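Local atomic coordinates of N-hydroxyarylamine O-acetyltransferase (Bacillus cereus, PDB entry 4DMO), a protein that probably transfers acetyl groups to arylamines and N-hydroxyarylamines, as a member of the arylamine N-acetyltransferase family. Residues Leu82-Val96 with Val106-His118. Numbering follows the deposited sequence.
Sequences LKDSGFDVHLVSGTV and VDSGHIATVLTHH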
loop_
_atom_site.group_PDB
_atom_site.type_symbol
_atom_site.label_atom_id
_atom_site.label_comp_id
_atom_site.label_asym_id
_atom_site.label_seq_id
_atom_site.Cartn_x
_atom_site.Cartn_y
_atom_site.Cartn_z
ATOM N N LEU A 82 9.593 -5.883 8.383
ATOM C CA LEU A 82 9.291 -7.286 8.727
ATOM C C LEU A 82 10.570 -8.123 8.746
ATOM O O LEU A 82 10.744 -8.970 9.612
ATOM C CB LEU A 82 8.263 -7.897 7.756
ATOM C CG LEU A 82 6.846 -7.326 7.892
ATOM C CD1 LEU A 82 5.899 -7.911 6.861
ATOM C CD2 LEU A 82 6.290 -7.570 9.283
ATOM N N LYS A 83 11.465 -7.849 7.802
ATOM C CA LYS A 83 12.760 -8.517 7.707
ATOM C C LYS A 83 13.626 -8.271 8.948
ATOM O O LYS A 83 14.160 -9.221 9.519
ATOM C CB LYS A 83 13.476 -8.013 6.455
ATOM C CG LYS A 83 14.530 -8.913 5.855
ATOM C CD LYS A 83 14.792 -8.412 4.443
ATOM C CE LYS A 83 16.137 -8.834 3.863
ATOM N NZ LYS A 83 16.700 -7.728 2.980
ATOM N N ASP A 84 13.787 -7.000 9.349
ATOM C CA ASP A 84 14.538 -6.669 10.572
ATOM C C ASP A 84 13.898 -7.259 11.823
ATOM O O ASP A 84 14.576 -7.508 12.816
ATOM C CB ASP A 84 14.666 -5.170 10.769
ATOM C CG ASP A 84 15.612 -4.547 9.804
ATOM O OD1 ASP A 84 16.239 -5.294 9.026
ATOM O OD2 ASP A 84 15.713 -3.305 9.808
ATOM N N SER A 85 12.589 -7.465 11.771
ATOM C CA SER A 85 11.857 -8.058 12.887
ATOM C C SER A 85 11.967 -9.581 12.901
ATOM O O SER A 85 11.253 -10.243 13.647
ATOM C CB SER A 85 10.380 -7.656 12.850
ATOM O OG SER A 85 10.231 -6.250 12.937
ATOM N N GLY A 86 12.834 -10.136 12.063
ATOM C CA GLY A 86 13.092 -11.567 12.103
ATOM C C GLY A 86 12.152 -12.436 11.271
ATOM O O GLY A 86 12.345 -13.653 11.210
ATOM N N PHE A 87 11.137 -11.847 10.638
ATOM C CA PHE A 87 10.227 -12.621 9.781
ATOM C C PHE A 87 10.831 -13.051 8.453
ATOM O O PHE A 87 11.637 -12.337 7.865
ATOM C CB PHE A 87 8.991 -11.822 9.457
ATOM C CG PHE A 87 8.121 -11.591 10.614
ATOM C CD1 PHE A 87 8.212 -10.413 11.315
ATOM C CD2 PHE A 87 7.196 -12.533 10.995
ATOM C CE1 PHE A 87 7.390 -10.177 12.380
ATOM C CE2 PHE A 87 6.382 -12.308 12.059
ATOM C CZ PHE A 87 6.481 -11.117 12.755
ATOM N N ASP A 88 10.376 -14.191 7.952
ATOM C CA ASP A 88 10.819 -14.696 6.661
ATOM C C ASP A 88 9.918 -14.161 5.551
ATOM O O ASP A 88 8.816 -14.686 5.301
ATOM C CB ASP A 88 10.818 -16.219 6.657
ATOM C CG ASP A 88 11.301 -16.784 5.337
ATOM O OD1 ASP A 88 11.791 -15.980 4.514
ATOM O OD2 ASP A 88 11.227 -18.027 5.144
ATOM N N VAL A 89 10.391 -13.089 4.914
ATOM C CA VAL A 89 9.583 -12.313 3.976
ATOM C C VAL A 89 10.201 -12.197 2.593
ATOM O O VAL A 89 11.423 -12.312 2.414
ATOM C CB VAL A 89 9.305 -10.889 4.531
ATOM C CG1 VAL A 89 8.281 -10.949 5.657
ATOM C CG2 VAL A 89 10.578 -10.210 4.992
ATOM N N HIS A 90 9.344 -11.957 1.611
ATOM C CA HIS A 90 9.791 -11.837 0.227
ATOM C C HIS A 90 8.892 -10.859 -0.536
ATOM O O HIS A 90 7.721 -10.731 -0.245
ATOM C CB HIS A 90 9.760 -13.217 -0.443
ATOM C CG HIS A 90 10.384 -14.302 0.392
ATOM N ND1 HIS A 90 11.732 -14.600 0.346
ATOM C CD2 HIS A 90 9.841 -15.163 1.292
ATOM C CE1 HIS A 90 11.993 -15.584 1.191
ATOM N NE2 HIS A 90 10.864 -15.942 1.780
ATOM N N LEU A 91 9.449 -10.187 -1.526
ATOM C CA LEU A 91 8.674 -9.342 -2.398
ATOM C C LEU A 91 8.177 -10.181 -3.570
ATOM O O LEU A 91 8.816 -11.158 -3.981
ATOM C CB LEU A 91 9.523 -8.186 -2.925
ATOM C CG LEU A 91 9.899 -7.082 -1.948
ATOM C CD1 LEU A 91 10.708 -6.018 -2.640
ATOM C CD2 LEU A 91 8.644 -6.484 -1.359
ATOM N N VAL A 92 7.019 -9.796 -4.086
ATOM C CA VAL A 92 6.475 -10.396 -5.285
ATOM C C VAL A 92 5.988 -9.295 -6.197
ATOM O O VAL A 92 5.687 -8.164 -5.753
ATOM C CB VAL A 92 5.313 -11.354 -4.971
ATOM C CG1 VAL A 92 5.824 -12.529 -4.141
ATOM C CG2 VAL A 92 4.210 -10.629 -4.258
ATOM N N SER A 93 5.902 -9.646 -7.476
ATOM C CA SER A 93 5.502 -8.730 -8.520
ATOM C C SER A 93 4.168 -9.168 -9.085
ATOM O O SER A 93 3.889 -10.358 -9.186
ATOM C CB SER A 93 6.568 -8.701 -9.627
ATOM O OG SER A 93 6.074 -8.150 -10.836
ATOM N N GLY A 94 3.371 -8.197 -9.498
ATOM C CA GLY A 94 2.086 -8.473 -10.081
ATOM C C GLY A 94 1.570 -7.312 -10.888
ATOM O O GLY A 94 2.279 -6.339 -11.129
ATOM N N THR A 95 0.319 -7.449 -11.316
ATOM C CA THR A 95 -0.333 -6.467 -12.119
ATOM C C THR A 95 -1.745 -6.279 -11.605
ATOM O O THR A 95 -2.469 -7.252 -11.399
ATOM C CB THR A 95 -0.396 -6.917 -13.597
ATOM O OG1 THR A 95 0.924 -7.177 -14.096
ATOM C CG2 THR A 95 -1.077 -5.845 -14.452
ATOM N N VAL A 96 -2.145 -5.023 -11.421
ATOM C CA VAL A 96 -3.490 -4.685 -10.953
ATOM C C VAL A 96 -4.504 -4.836 -12.089
ATOM O O VAL A 96 -4.172 -4.682 -13.274
ATOM C CB VAL A 96 -3.565 -3.229 -10.403
ATOM C CG1 VAL A 96 -5.015 -2.859 -9.968
ATOM C CG2 VAL A 96 -2.605 -3.050 -9.246
ATOM N N VAL A 106 -1.279 -1.240 -16.051
ATOM C CA VAL A 106 0.038 -1.414 -16.623
ATOM C C VAL A 106 0.692 -2.659 -16.069
ATOM O O VAL A 106 0.587 -2.963 -14.868
ATOM C CB VAL A 106 0.961 -0.191 -16.387
ATOM C CG1 VAL A 106 0.499 0.934 -17.233
ATOM C CG2 VAL A 106 1.002 0.209 -14.920
ATOM N N ASP A 107 1.390 -3.364 -16.959
ATOM C CA ASP A 107 2.013 -4.642 -16.637
ATOM C C ASP A 107 3.101 -4.477 -15.576
ATOM O O ASP A 107 3.978 -3.629 -15.703
ATOM C CB ASP A 107 2.621 -5.271 -17.895
ATOM C CG ASP A 107 3.116 -6.642 -17.649
ATOM O OD1 ASP A 107 4.269 -6.791 -17.202
ATOM O OD2 ASP A 107 2.333 -7.581 -17.840
ATOM N N SER A 108 3.019 -5.299 -14.532
ATOM C CA SER A 108 4.050 -5.368 -13.507
ATOM C C SER A 108 4.187 -4.076 -12.754
ATOM O O SER A 108 5.272 -3.699 -12.307
ATOM C CB SER A 108 5.369 -5.792 -14.129
ATOM O OG SER A 108 5.214 -7.046 -14.764
ATOM N N GLY A 109 3.052 -3.408 -12.597
ATOM C CA GLY A 109 2.974 -2.171 -11.851
ATOM C C GLY A 109 2.846 -2.370 -10.346
ATOM O O GLY A 109 2.993 -1.420 -9.582
ATOM N N HIS A 110 2.581 -3.593 -9.903
ATOM C CA HIS A 110 2.359 -3.810 -8.487
ATOM C C HIS A 110 3.490 -4.570 -7.817
ATOM O O HIS A 110 4.107 -5.480 -8.387
ATOM C CB HIS A 110 1.033 -4.554 -8.233
ATOM C CG HIS A 110 0.581 -4.533 -6.797
ATOM N ND1 HIS A 110 -0.057 -3.443 -6.235
ATOM C CD2 HIS A 110 0.651 -5.467 -5.810
ATOM C CE1 HIS A 110 -0.361 -3.707 -4.974
ATOM N NE2 HIS A 110 0.043 -4.936 -4.698
ATOM N N ILE A 111 3.735 -4.205 -6.575
ATOM C CA ILE A 111 4.666 -4.930 -5.735
ATOM C C ILE A 111 3.982 -5.188 -4.430
ATOM O O ILE A 111 3.238 -4.347 -3.961
ATOM C CB ILE A 111 5.910 -4.127 -5.446
ATOM C CG1 ILE A 111 6.672 -3.861 -6.732
ATOM C CG2 ILE A 111 6.782 -4.825 -4.395
ATOM C CD1 ILE A 111 7.307 -5.075 -7.339
ATOM N N ALA A 112 4.239 -6.344 -3.841
ATOM C CA ALA A 112 3.658 -6.716 -2.549
ATOM C C ALA A 112 4.628 -7.621 -1.814
ATOM O O ALA A 112 5.704 -7.965 -2.325
ATOM C CB ALA A 112 2.320 -7.415 -2.733
ATOM N N THR A 113 4.231 -8.014 -0.615
ATOM C CA THR A 113 5.082 -8.756 0.287
ATOM C C THR A 113 4.444 -10.088 0.663
ATOM O O THR A 113 3.251 -10.140 0.944
ATOM C CB THR A 113 5.271 -7.943 1.584
ATOM O OG1 THR A 113 5.809 -6.651 1.286
ATOM C CG2 THR A 113 6.199 -8.655 2.539
ATOM N N VAL A 114 5.210 -11.170 0.680
ATOM C CA VAL A 114 4.683 -12.425 1.219
ATOM C C VAL A 114 5.509 -12.839 2.441
ATOM O O VAL A 114 6.736 -12.635 2.502
ATOM C CB VAL A 114 4.645 -13.565 0.193
ATOM C CG1 VAL A 114 3.760 -13.182 -0.995
ATOM C CG2 VAL A 114 6.039 -13.891 -0.242
ATOM N N LEU A 115 4.796 -13.355 3.427
ATOM C CA LEU A 115 5.358 -13.708 4.720
ATOM C C LEU A 115 5.089 -15.196 5.027
ATOM O O LEU A 115 3.986 -15.701 4.825
ATOM C CB LEU A 115 4.746 -12.838 5.821
ATOM C CG LEU A 115 5.104 -13.326 7.237
ATOM C CD1 LEU A 115 6.581 -13.219 7.484
ATOM C CD2 LEU A 115 4.354 -12.569 8.313
ATOM N N THR A 116 6.116 -15.864 5.530
ATOM C CA THR A 116 6.038 -17.242 5.954
ATOM C C THR A 116 6.005 -17.327 7.465
ATOM O O THR A 116 6.947 -16.923 8.141
ATOM C CB THR A 116 7.259 -18.005 5.472
ATOM O OG1 THR A 116 7.299 -17.959 4.046
ATOM C CG2 THR A 116 7.219 -19.437 5.919
ATOM N N HIS A 117 4.921 -17.881 7.984
ATOM C CA HIS A 117 4.804 -18.146 9.398
ATOM C C HIS A 117 4.310 -19.574 9.625
ATOM O O HIS A 117 3.310 -19.991 9.037
ATOM C CB HIS A 117 3.824 -17.171 10.028
ATOM C CG HIS A 117 3.633 -17.373 11.498
ATOM N ND1 HIS A 117 4.645 -17.167 12.413
ATOM C CD2 HIS A 117 2.547 -17.745 12.216
ATOM C CE1 HIS A 117 4.193 -17.413 13.630
ATOM N NE2 HIS A 117 2.921 -17.760 13.538
ATOM N N HIS A 118 5.010 -20.326 10.470
ATOM C CA HIS A 118 4.595 -21.698 10.786
ATOM C C HIS A 118 4.351 -22.474 9.494
ATOM O O HIS A 118 3.328 -23.136 9.354
ATOM C CB HIS A 118 3.306 -21.706 11.644
ATOM C CG HIS A 118 3.492 -21.218 13.058
ATOM N ND1 HIS A 118 2.463 -21.203 13.985
ATOM C CD2 HIS A 118 4.586 -20.738 13.703
ATOM C CE1 HIS A 118 2.916 -20.727 15.134
ATOM N NE2 HIS A 118 4.201 -20.443 14.992
HETATM O O HOH W 1 6.094 -5.204 -10.187
HETATM O O HOH W 2 4.553 -9.078 -13.014
HETATM O O HOH W 3 -0.275 -2.861 -12.204
#
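Leu115 makes the tightest fit between the two strands of this antiparallel hairpin. Its CD1 is squeezed against Val89 CG1 at 3.4 Å, closer than ordinary carbon contact, and also touches CB of Phe87, while Leu115 CD2 reaches Phe87 CD2 at the ring. Leu115 CG stands anti to the backbone N (chi1 170°), and from there both methyls swing across to 82-96. Further along the same face, Leu91 CD2 lies against Ile111 CG2 at 3.9 Å. On the other face Val92 sets CG2 against Ala112 CB (4.0 Å) and CG1 against Val114 CG1 (3.8 Å), crossing the Val114 side chain at about a right angle. Paired backbone bonds run from His90 and Val114 to Gly94 and His110, where Gly109 and His110 both oppose Gly94 in a classic beta bulge.

Around the bulge the contact turns polar, with bound waters bridging it. Thr95 OG1 takes the N-H of Ser108 almost straight (2.8 Å, 170°), but Ser93 OG reaches Ser108 through water: one molecule links it to Ser108 OG, another to the carbonyls of Ser108 and His110. The solvent side is the far end, where the exposed Asp88 side chain runs beside Thr116, with OD2 no nearer than 4.0 Å to Thr116 CB, though Thr116 N still bonds Asp88 O.

His110 NE2 bonds Glu125 and its ring meets Tyr186, with Cys71 beside it, consistent with the Cys-His-Glu triad. Helix 71-84 packs Tyr79 against Val89, Leu91 and Thr113, helix 195-207 sets Ala201 against Ile111, and strands 183-188 and 120-124 flank the hairpin within the sheet.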